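Local coordinates for polycomb protein Pcl (Drosophila melanogaster, PDB 5OQD) that acts as a Polycomb group repressor, a component of the Esc/E(z) complex that methylates histone H3 to silence homeotic genes during early embryogenesis, at residues B[38-52]-B[64-78]. Sequence-based numbering, arbitrary orientation.
Sequences FDHNMLQCCKCRNWF and LLRGDMFFVFCCTVC. With ZN (zinc ion), chain L.
With CG of F73 turned anti to its backbone N (chi1 171°) and CG of F52 set beside its own N (chi1 -62°), the F73 edge points at the face of F52 in an offset edge-to-face pair, planes 75° apart, in the core of the second PHD finger. F73 CE2 comes 3.4 Å from F52 CD1, while C75 CB packs against F52 CZ at 3.6 Å. Replacing F52 by alanine would probably leave the F73 edge facing a gap and take away the wall behind C75 CB. C75 SG, with C45, C48 and C78, binds one of the finger's two zinc ions through four thiolates. C45 SG has further grips: C75 N donates a nearly straight bond to it (3.3 Å), as does C48 N, which would probably temper its negative charge. C46 N donates a hydrogen bond to F73 O at 2.7 Å, and a water links Q44 O to F73 N. Beyond the rings, L43 lays CD1 against F71 CB, and M69 brings its methyl to the W51 edge. At the far end D39 OD2, also hydrogen-bonded to the hydroxyl of Y101 in helix 92-104, lies over one guanidinium face of R66, forming a salt bridge to NH1 at 2.6 Å.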
ATOM      1  N   PHE B  38      11.671   4.294  -0.161  1.00 80.39           N
ATOM      2  CA  PHE B  38      10.571   3.832   0.682  1.00 73.69           C
ATOM      3  C   PHE B  38       9.521   3.055  -0.104  1.00 78.26           C
ATOM      4  O   PHE B  38       9.087   1.982   0.315  1.00 77.89           O
ATOM      5  CB  PHE B  38       9.912   5.016   1.389  1.00 69.69           C
ATOM      6  CG  PHE B  38      10.852   5.805   2.249  1.00 73.52           C
ATOM      7  CD1 PHE B  38      11.315   5.285   3.445  1.00 71.95           C
ATOM      8  CD2 PHE B  38      11.269   7.068   1.867  1.00 78.80           C
ATOM      9  CE1 PHE B  38      12.178   6.007   4.238  1.00 67.10           C
ATOM     10  CE2 PHE B  38      12.132   7.795   2.659  1.00 78.50           C
ATOM     11  CZ  PHE B  38      12.584   7.263   3.846  1.00 70.42           C
ATOM     12  N   ASP B  39       9.117   3.600  -1.246  1.00 80.07           N
ATOM     13  CA  ASP B  39       8.089   2.975  -2.068  1.00 79.24           C
ATOM     14  C   ASP B  39       8.670   1.893  -2.972  1.00 76.08           C
ATOM     15  O   ASP B  39       8.016   1.444  -3.914  1.00 77.61           O
ATOM     16  CB  ASP B  39       7.367   4.033  -2.907  1.00 74.94           C
ATOM     17  CG  ASP B  39       8.321   4.873  -3.733  1.00 81.01           C
ATOM     18  OD1 ASP B  39       9.487   5.034  -3.313  1.00 83.50           O
ATOM     19  OD2 ASP B  39       7.905   5.368  -4.801  1.00 84.23           O
ATOM     20  N   HIS B  40       9.898   1.473  -2.682  1.00 85.43           N
ATOM     21  CA  HIS B  40      10.555   0.445  -3.479  1.00 86.41           C
ATOM     22  C   HIS B  40      11.202  -0.619  -2.596  1.00 79.29           C
ATOM     23  O   HIS B  40      12.412  -0.592  -2.362  1.00 84.88           O
ATOM     24  CB  HIS B  40      11.601   1.073  -4.402  1.00 90.69           C
ATOM     25  CG  HIS B  40      11.998   0.197  -5.549  1.00100.60           C
ATOM     26  ND1 HIS B  40      13.015   0.526  -6.419  1.00106.95           N
ATOM     27  CD2 HIS B  40      11.509  -0.992  -5.972  1.00 96.35           C
ATOM     28  CE1 HIS B  40      13.138  -0.426  -7.327  1.00108.51           C
ATOM     29  NE2 HIS B  40      12.236  -1.358  -7.079  1.00103.86           N
ATOM     30  N   ASN B  41      10.381  -1.548  -2.110  1.00 76.91           N
ATOM     31  CA  ASN B  41      10.839  -2.681  -1.306  1.00 80.93           C
ATOM     32  C   ASN B  41      11.623  -2.291  -0.055  1.00 80.42           C
ATOM     33  O   ASN B  41      12.754  -2.734   0.143  1.00 67.11           O
ATOM     34  CB  ASN B  41      11.686  -3.627  -2.163  1.00 83.01           C
ATOM     35  CG  ASN B  41      10.876  -4.313  -3.243  1.00 81.50           C
ATOM     36  OD1 ASN B  41      10.197  -5.308  -2.988  1.00 79.62           O
ATOM     37  ND2 ASN B  41      10.942  -3.784  -4.459  1.00 86.46           N
ATOM     38  N   MET B  42      11.013  -1.462   0.787  1.00 78.10           N
ATOM     39  CA  MET B  42      11.586  -1.128   2.088  1.00 69.85           C
ATOM     40  C   MET B  42      10.500  -1.071   3.156  1.00 67.46           C
ATOM     41  O   MET B  42       9.420  -0.527   2.927  1.00 73.13           O
ATOM     42  CB  MET B  42      12.336   0.204   2.034  1.00 75.02           C
ATOM     43  CG  MET B  42      13.684   0.139   1.337  1.00 81.89           C
ATOM     44  SD  MET B  42      14.678   1.608   1.640  1.00 82.42           S
ATOM     45  CE  MET B  42      15.080   1.390   3.374  1.00 65.60           C
ATOM     46  N   LEU B  43      10.791  -1.637   4.322  1.00 59.72           N
ATOM     47  CA  LEU B  43       9.847  -1.614   5.431  1.00 45.41           C
ATOM     48  C   LEU B  43      10.475  -1.000   6.677  1.00 60.82           C
ATOM     49  O   LEU B  43      11.693  -1.042   6.858  1.00 56.29           O
ATOM     50  CB  LEU B  43       9.338  -3.025   5.735  1.00 43.27           C
ATOM     51  CG  LEU B  43       8.501  -3.699   4.644  1.00 54.89           C
ATOM     52  CD1 LEU B  43       8.037  -5.074   5.098  1.00 52.69           C
ATOM     53  CD2 LEU B  43       7.314  -2.828   4.256  1.00 46.93           C
ATOM     54  N   GLN B  44       9.633  -0.431   7.532  1.00 54.10           N
ATOM     55  CA  GLN B  44      10.091   0.195   8.765  1.00 45.80           C
ATOM     56  C   GLN B  44       9.686  -0.646   9.971  1.00 45.88           C
ATOM     57  O   GLN B  44       8.515  -1.003  10.119  1.00 53.96           O
ATOM     58  CB  GLN B  44       9.518   1.606   8.888  1.00 43.25           C
ATOM     59  CG  GLN B  44      10.028   2.395  10.085  1.00 50.10           C
ATOM     60  CD  GLN B  44       9.363   3.752  10.199  1.00 51.06           C
ATOM     61  OE1 GLN B  44       8.220   3.933   9.778  1.00 50.33           O
ATOM     62  NE2 GLN B  44      10.076   4.715  10.770  1.00 50.75           N
ATOM     63  N   CYS B  45      10.654  -0.971  10.823  1.00 44.46           N
ATOM     64  CA  CYS B  45      10.375  -1.725  12.040  1.00 52.87           C
ATOM     65  C   CYS B  45       9.412  -0.950  12.934  1.00 54.44           C
ATOM     66  O   CYS B  45       9.516   0.271  13.059  1.00 52.33           O
ATOM     67  CB  CYS B  45      11.670  -2.032  12.793  1.00 37.54           C
ATOM     68  SG  CYS B  45      11.458  -2.997  14.317  1.00 45.80           S
ATOM     69  N   CYS B  46       8.415  -1.622  13.480  1.00 47.74           N
ATOM     70  CA  CYS B  46       7.536  -0.960  14.424  1.00 56.05           C
ATOM     71  C   CYS B  46       8.193  -0.561  15.745  1.00 49.83           C
ATOM     72  O   CYS B  46       7.904   0.493  16.272  1.00 58.73           O
ATOM     73  CB  CYS B  46       6.245  -1.751  14.651  1.00 44.25           C
ATOM     74  SG  CYS B  46       6.427  -3.470  15.143  1.00 47.02           S
ATOM     75  N   LYS B  47       9.007  -1.433  16.321  1.00 45.35           N
ATOM     76  CA  LYS B  47       9.723  -1.100  17.555  1.00 52.09           C
ATOM     77  C   LYS B  47      10.913  -0.114  17.552  1.00 46.60           C
ATOM     78  O   LYS B  47      10.958   0.794  18.366  1.00 56.18           O
ATOM     79  CB  LYS B  47      10.055  -2.374  18.326  1.00 46.76           C
ATOM     80  CG  LYS B  47       8.845  -2.936  19.047  1.00 50.42           C
ATOM     81  CD  LYS B  47       9.126  -4.282  19.676  1.00 51.94           C
ATOM     82  CE  LYS B  47       8.030  -4.652  20.652  1.00 57.67           C
ATOM     83  NZ  LYS B  47       8.328  -5.931  21.342  1.00 65.55           N
ATOM     84  N   CYS B  48      11.839  -0.277  16.614  1.00 55.93           N
ATOM     85  CA  CYS B  48      13.065   0.517  16.544  1.00 45.91           C
ATOM     86  C   CYS B  48      12.935   1.664  15.544  1.00 47.95           C
ATOM     87  O   CYS B  48      13.731   2.605  15.562  1.00 51.69           O
ATOM     88  CB  CYS B  48      14.259  -0.368  16.175  1.00 43.37           C
ATOM     89  SG  CYS B  48      14.278  -0.952  14.464  1.00 51.55           S
ATOM     90  N   ARG B  49      11.936   1.562  14.672  1.00 46.30           N
ATOM     91  CA  ARG B  49      11.615   2.591  13.682  1.00 43.42           C
ATOM     92  C   ARG B  49      12.728   2.817  12.660  1.00 47.41           C
ATOM     93  O   ARG B  49      12.784   3.863  12.015  1.00 48.06           O
ATOM     94  CB  ARG B  49      11.274   3.913  14.376  1.00 46.08           C
ATOM     95  CG  ARG B  49      10.228   3.779  15.473  1.00 46.63           C
ATOM     96  CD  ARG B  49       9.902   5.122  16.096  1.00 47.31           C
ATOM     97  NE  ARG B  49       9.026   4.982  17.255  1.00 46.75           N
ATOM     98  CZ  ARG B  49       8.657   5.991  18.035  1.00 45.80           C
ATOM     99  NH1 ARG B  49       9.092   7.218  17.783  1.00 57.16           N
ATOM    100  NH2 ARG B  49       7.857   5.772  19.070  1.00 49.51           N
ATOM    101  N   ASN B  50      13.607   1.832  12.509  1.00 42.52           N
ATOM    102  CA  ASN B  50      14.622   1.877  11.462  1.00 47.38           C
ATOM    103  C   ASN B  50      14.077   1.300  10.160  1.00 51.92           C
ATOM    104  O   ASN B  50      13.130   0.514  10.169  1.00 49.25           O
ATOM    105  CB  ASN B  50      15.883   1.119  11.889  1.00 44.20           C
ATOM    106  CG  ASN B  50      16.689   1.869  12.934  1.00 54.35           C
ATOM    107  OD1 ASN B  50      16.843   3.088  12.860  1.00 56.21           O
ATOM    108  ND2 ASN B  50      17.203   1.142  13.918  1.00 49.90           N
ATOM    109  N   TRP B  51      14.676   1.693   9.042  1.00 53.86           N
ATOM    110  CA  TRP B  51      14.238   1.209   7.738  1.00 51.98           C
ATOM    111  C   TRP B  51      15.135   0.074   7.245  1.00 55.62           C
ATOM    112  O   TRP B  51      16.340   0.064   7.498  1.00 60.98           O
ATOM    113  CB  TRP B  51      14.211   2.355   6.724  1.00 50.78           C
ATOM    114  CG  TRP B  51      13.284   3.467   7.110  1.00 59.60           C
ATOM    115  CD1 TRP B  51      13.577   4.543   7.894  1.00 52.41           C
ATOM    116  CD2 TRP B  51      11.910   3.612   6.726  1.00 55.97           C
ATOM    117  NE1 TRP B  51      12.472   5.348   8.025  1.00 55.32           N
ATOM    118  CE2 TRP B  51      11.436   4.799   7.317  1.00 53.18           C
ATOM    119  CE3 TRP B  51      11.037   2.852   5.940  1.00 58.01           C
ATOM    120  CZ2 TRP B  51      10.129   5.246   7.147  1.00 56.58           C
ATOM    121  CZ3 TRP B  51       9.738   3.298   5.775  1.00 59.50           C
ATOM    122  CH2 TRP B  51       9.297   4.485   6.376  1.00 53.69           C
ATOM    123  N   PHE B  52      14.534  -0.885   6.548  1.00 52.63           N
ATOM    124  CA  PHE B  52      15.248  -2.077   6.102  1.00 54.91           C
ATOM    125  C   PHE B  52      14.951  -2.398   4.641  1.00 66.37           C
ATOM    126  O   PHE B  52      13.815  -2.254   4.189  1.00 62.72           O
ATOM    127  CB  PHE B  52      14.872  -3.284   6.969  1.00 46.77           C
ATOM    128  CG  PHE B  52      15.240  -3.142   8.419  1.00 48.87           C
ATOM    129  CD1 PHE B  52      14.445  -2.413   9.287  1.00 43.89           C
ATOM    130  CD2 PHE B  52      16.374  -3.758   8.919  1.00 53.51           C
ATOM    131  CE1 PHE B  52      14.779  -2.288  10.621  1.00 51.45           C
ATOM    132  CE2 PHE B  52      16.716  -3.639  10.254  1.00 53.38           C
ATOM    133  CZ  PHE B  52      15.917  -2.901  11.107  1.00 43.22           C
ATOM    134  N   LEU B  64       7.195  -6.540  -4.773  1.00 83.11           N
ATOM    135  CA  LEU B  64       6.230  -5.616  -4.207  1.00 75.20           C
ATOM    136  C   LEU B  64       5.877  -4.526  -5.193  1.00 77.29           C
ATOM    137  O   LEU B  64       6.757  -3.862  -5.724  1.00 68.75           O
ATOM    138  CB  LEU B  64       6.796  -4.976  -2.947  1.00 71.02           C
ATOM    139  CG  LEU B  64       6.650  -5.753  -1.645  1.00 71.07           C
ATOM    140  CD1 LEU B  64       7.011  -4.869  -0.466  1.00 65.85           C
ATOM    141  CD2 LEU B  64       5.247  -6.307  -1.496  1.00 67.72           C
ATOM    142  N   LEU B  65       4.584  -4.330  -5.415  1.00 71.09           N
ATOM    143  CA  LEU B  65       4.123  -3.246  -6.274  1.00 67.93           C
ATOM    144  C   LEU B  65       4.572  -1.913  -5.691  1.00 67.32           C
ATOM    145  O   LEU B  65       4.631  -1.754  -4.472  1.00 62.45           O
ATOM    146  CB  LEU B  65       2.601  -3.278  -6.430  1.00 75.84           C
ATOM    147  CG  LEU B  65       2.038  -4.206  -7.510  1.00 80.48           C
ATOM    148  CD1 LEU B  65       0.544  -4.405  -7.317  1.00 83.78           C
ATOM    149  CD2 LEU B  65       2.327  -3.643  -8.892  1.00 86.52           C
ATOM    150  N   ARG B  66       4.896  -0.965  -6.563  1.00 66.52           N
ATOM    151  CA  ARG B  66       5.420   0.320  -6.118  1.00 65.49           C
ATOM    152  C   ARG B  66       4.381   1.079  -5.301  1.00 69.21           C
ATOM    153  O   ARG B  66       3.303   1.405  -5.798  1.00 82.31           O
ATOM    154  CB  ARG B  66       5.875   1.155  -7.317  1.00 68.32           C
ATOM    155  CG  ARG B  66       7.025   2.095  -7.004  1.00 79.54           C
ATOM    156  CD  ARG B  66       7.616   2.698  -8.266  1.00 88.06           C
ATOM    157  NE  ARG B  66       8.920   3.306  -8.013  1.00 93.08           N
ATOM    158  CZ  ARG B  66       9.095   4.559  -7.609  1.00 92.49           C
ATOM    159  NH1 ARG B  66       8.046   5.347  -7.410  1.00 78.91           N
ATOM    160  NH2 ARG B  66      10.319   5.024  -7.401  1.00 92.56           N
ATOM    161  N   GLY B  67       4.709   1.344  -4.040  1.00 66.09           N
ATOM    162  CA  GLY B  67       3.802   2.035  -3.142  1.00 64.72           C
ATOM    163  C   GLY B  67       3.171   1.103  -2.127  1.00 53.46           C
ATOM    164  O   GLY B  67       2.624   1.547  -1.118  1.00 51.76           O
ATOM    165  N   ASP B  68       3.281  -0.197  -2.370  1.00 50.67           N
ATOM    166  CA  ASP B  68       2.637  -1.177  -1.515  1.00 49.86           C
ATOM    167  C   ASP B  68       3.525  -1.537  -0.345  1.00 54.63           C
ATOM    168  O   ASP B  68       4.453  -2.316  -0.468  1.00 63.13           O
ATOM    169  CB  ASP B  68       2.323  -2.431  -2.321  1.00 48.59           C
ATOM    170  CG  ASP B  68       1.704  -3.519  -1.487  1.00 56.00           C
ATOM    171  OD1 ASP B  68       1.466  -3.289  -0.296  1.00 56.37           O
ATOM    172  OD2 ASP B  68       1.445  -4.608  -2.023  1.00 55.03           O
ATOM    173  N   MET B  69       3.219  -0.955   0.801  1.00 48.75           N
ATOM    174  CA  MET B  69       3.976  -1.189   2.012  1.00 54.27           C
ATOM    175  C   MET B  69       3.092  -1.681   3.134  1.00 55.84           C
ATOM    176  O   MET B  69       3.394  -1.466   4.297  1.00 61.40           O
ATOM    177  CB  MET B  69       4.700   0.076   2.441  1.00 51.33           C
ATOM    178  CG  MET B  69       5.911   0.389   1.593  1.00 63.63           C
ATOM    179  SD  MET B  69       6.372   2.123   1.677  1.00112.75           S
ATOM    180  CE  MET B  69       6.664   2.327   3.431  1.00 63.94           C
ATOM    181  N   PHE B  70       1.990  -2.328   2.795  1.00 54.57           N
ATOM    182  CA  PHE B  70       0.987  -2.625   3.791  1.00 51.32           C
ATOM    183  C   PHE B  70       1.374  -3.860   4.577  1.00 59.20           C
ATOM    184  O   PHE B  70       0.824  -4.936   4.388  1.00 57.62           O
ATOM    185  CB  PHE B  70      -0.369  -2.817   3.127  1.00 50.85           C
ATOM    186  CG  PHE B  70      -0.919  -1.571   2.510  1.00 44.71           C
ATOM    187  CD1 PHE B  70      -0.597  -1.224   1.221  1.00 38.22           C
ATOM    188  CD2 PHE B  70      -1.761  -0.749   3.225  1.00 42.25           C
ATOM    189  CE1 PHE B  70      -1.100  -0.077   0.656  1.00 43.94           C
ATOM    190  CE2 PHE B  70      -2.268   0.399   2.666  1.00 43.89           C
ATOM    191  CZ  PHE B  70      -1.939   0.736   1.379  1.00 38.16           C
ATOM    192  N   PHE B  71       2.344  -3.670   5.462  1.00 59.95           N
ATOM    193  CA  PHE B  71       2.871  -4.727   6.303  1.00 51.67           C
ATOM    194  C   PHE B  71       3.145  -4.195   7.697  1.00 49.53           C
ATOM    195  O   PHE B  71       3.366  -3.014   7.881  1.00 57.56           O
ATOM    196  CB  PHE B  71       4.186  -5.241   5.731  1.00 52.17           C
ATOM    197  CG  PHE B  71       4.043  -6.008   4.460  1.00 46.69           C
ATOM    198  CD1 PHE B  71       3.778  -7.358   4.484  1.00 48.34           C
ATOM    199  CD2 PHE B  71       4.200  -5.385   3.244  1.00 47.12           C
ATOM    200  CE1 PHE B  71       3.657  -8.072   3.317  1.00 49.54           C
ATOM    201  CE2 PHE B  71       4.079  -6.091   2.070  1.00 55.94           C
ATOM    202  CZ  PHE B  71       3.807  -7.438   2.106  1.00 51.68           C
ATOM    203  N   VAL B  72       3.144  -5.084   8.675  1.00 48.88           N
ATOM    204  CA  VAL B  72       3.631  -4.771  10.012  1.00 49.76           C
ATOM    205  C   VAL B  72       4.936  -5.523  10.225  1.00 53.25           C
ATOM    206  O   VAL B  72       4.960  -6.753  10.224  1.00 45.22           O
ATOM    207  CB  VAL B  72       2.624  -5.151  11.110  1.00 52.37           C
ATOM    208  CG1 VAL B  72       3.249  -4.969  12.487  1.00 53.94           C
ATOM    209  CG2 VAL B  72       1.359  -4.322  10.983  1.00 53.59           C
ATOM    210  N   PHE B  73       6.024  -4.781  10.397  1.00 53.51           N
ATOM    211  CA  PHE B  73       7.344  -5.394  10.470  1.00 52.77           C
ATOM    212  C   PHE B  73       8.063  -5.115  11.784  1.00 53.57           C
ATOM    213  O   PHE B  73       8.029  -4.002  12.309  1.00 50.89           O
ATOM    214  CB  PHE B  73       8.208  -4.922   9.299  1.00 47.88           C
ATOM    215  CG  PHE B  73       9.647  -5.336   9.404  1.00 55.29           C
ATOM    216  CD1 PHE B  73       9.999  -6.675   9.408  1.00 60.71           C
ATOM    217  CD2 PHE B  73      10.648  -4.385   9.498  1.00 55.32           C
ATOM    218  CE1 PHE B  73      11.321  -7.056   9.508  1.00 66.47           C
ATOM    219  CE2 PHE B  73      11.973  -4.762   9.595  1.00 54.61           C
ATOM    220  CZ  PHE B  73      12.311  -6.099   9.599  1.00 54.48           C
ATOM    221  N   CYS B  74       8.713  -6.147  12.310  1.00 52.12           N
ATOM    222  CA  CYS B  74       9.564  -6.018  13.482  1.00 49.62           C
ATOM    223  C   CYS B  74      10.841  -6.818  13.255  1.00 58.01           C
ATOM    224  O   CYS B  74      10.789  -8.020  12.998  1.00 48.71           O
ATOM    225  CB  CYS B  74       8.839  -6.494  14.741  1.00 50.35           C
ATOM    226  SG  CYS B  74       9.637  -6.018  16.291  1.00 58.73           S
ATOM    227  N   CYS B  75      11.985  -6.146  13.342  1.00 49.80           N
ATOM    228  CA  CYS B  75      13.266  -6.769  13.020  1.00 53.58           C
ATOM    229  C   CYS B  75      13.709  -7.772  14.083  1.00 47.66           C
ATOM    230  O   CYS B  75      13.075  -7.908  15.131  1.00 41.74           O
ATOM    231  CB  CYS B  75      14.349  -5.701  12.832  1.00 56.07           C
ATOM    232  SG  CYS B  75      14.833  -4.845  14.352  1.00 44.25           S
ATOM    233  N   THR B  76      14.806  -8.469  13.800  1.00 55.27           N
ATOM    234  CA  THR B  76      15.338  -9.482  14.704  1.00 56.69           C
ATOM    235  C   THR B  76      15.890  -8.873  15.989  1.00 53.31           C
ATOM    236  O   THR B  76      15.901  -9.520  17.037  1.00 53.14           O
ATOM    237  CB  THR B  76      16.446 -10.308  14.025  1.00 57.31           C
ATOM    238  OG1 THR B  76      17.383  -9.427  13.396  1.00 60.88           O
ATOM    239  CG2 THR B  76      15.852 -11.230  12.973  1.00 60.96           C
ATOM    240  N   VAL B  77      16.341  -7.626  15.908  1.00 47.46           N
ATOM    241  CA  VAL B  77      16.887  -6.941  17.075  1.00 49.26           C
ATOM    242  C   VAL B  77      15.796  -6.644  18.097  1.00 52.01           C
ATOM    243  O   VAL B  77      15.967  -6.871  19.294  1.00 49.04           O
ATOM    244  CB  VAL B  77      17.581  -5.621  16.682  1.00 54.41           C
ATOM    245  CG1 VAL B  77      18.262  -4.997  17.891  1.00 50.17           C
ATOM    246  CG2 VAL B  77      18.589  -5.867  15.567  1.00 52.71           C
ATOM    247  N   CYS B  78      14.665  -6.144  17.613  1.00 53.72           N
ATOM    248  CA  CYS B  78      13.575  -5.722  18.484  1.00 46.70           C
ATOM    249  C   CYS B  78      12.663  -6.876  18.889  1.00 41.39           C
ATOM    250  O   CYS B  78      11.903  -6.760  19.849  1.00 47.58           O
ATOM    251  CB  CYS B  78      12.747  -4.628  17.803  1.00 44.34           C
ATOM    252  SG  CYS B  78      13.663  -3.123  17.407  1.00 44.83           S
TER
HETATM  253 ZN    ZN L 702      13.768  -3.044  15.135  1.00 46.83          ZN
HETATM  254  O   HOH W   1       5.752  -1.672  10.890  1.00 47.49           O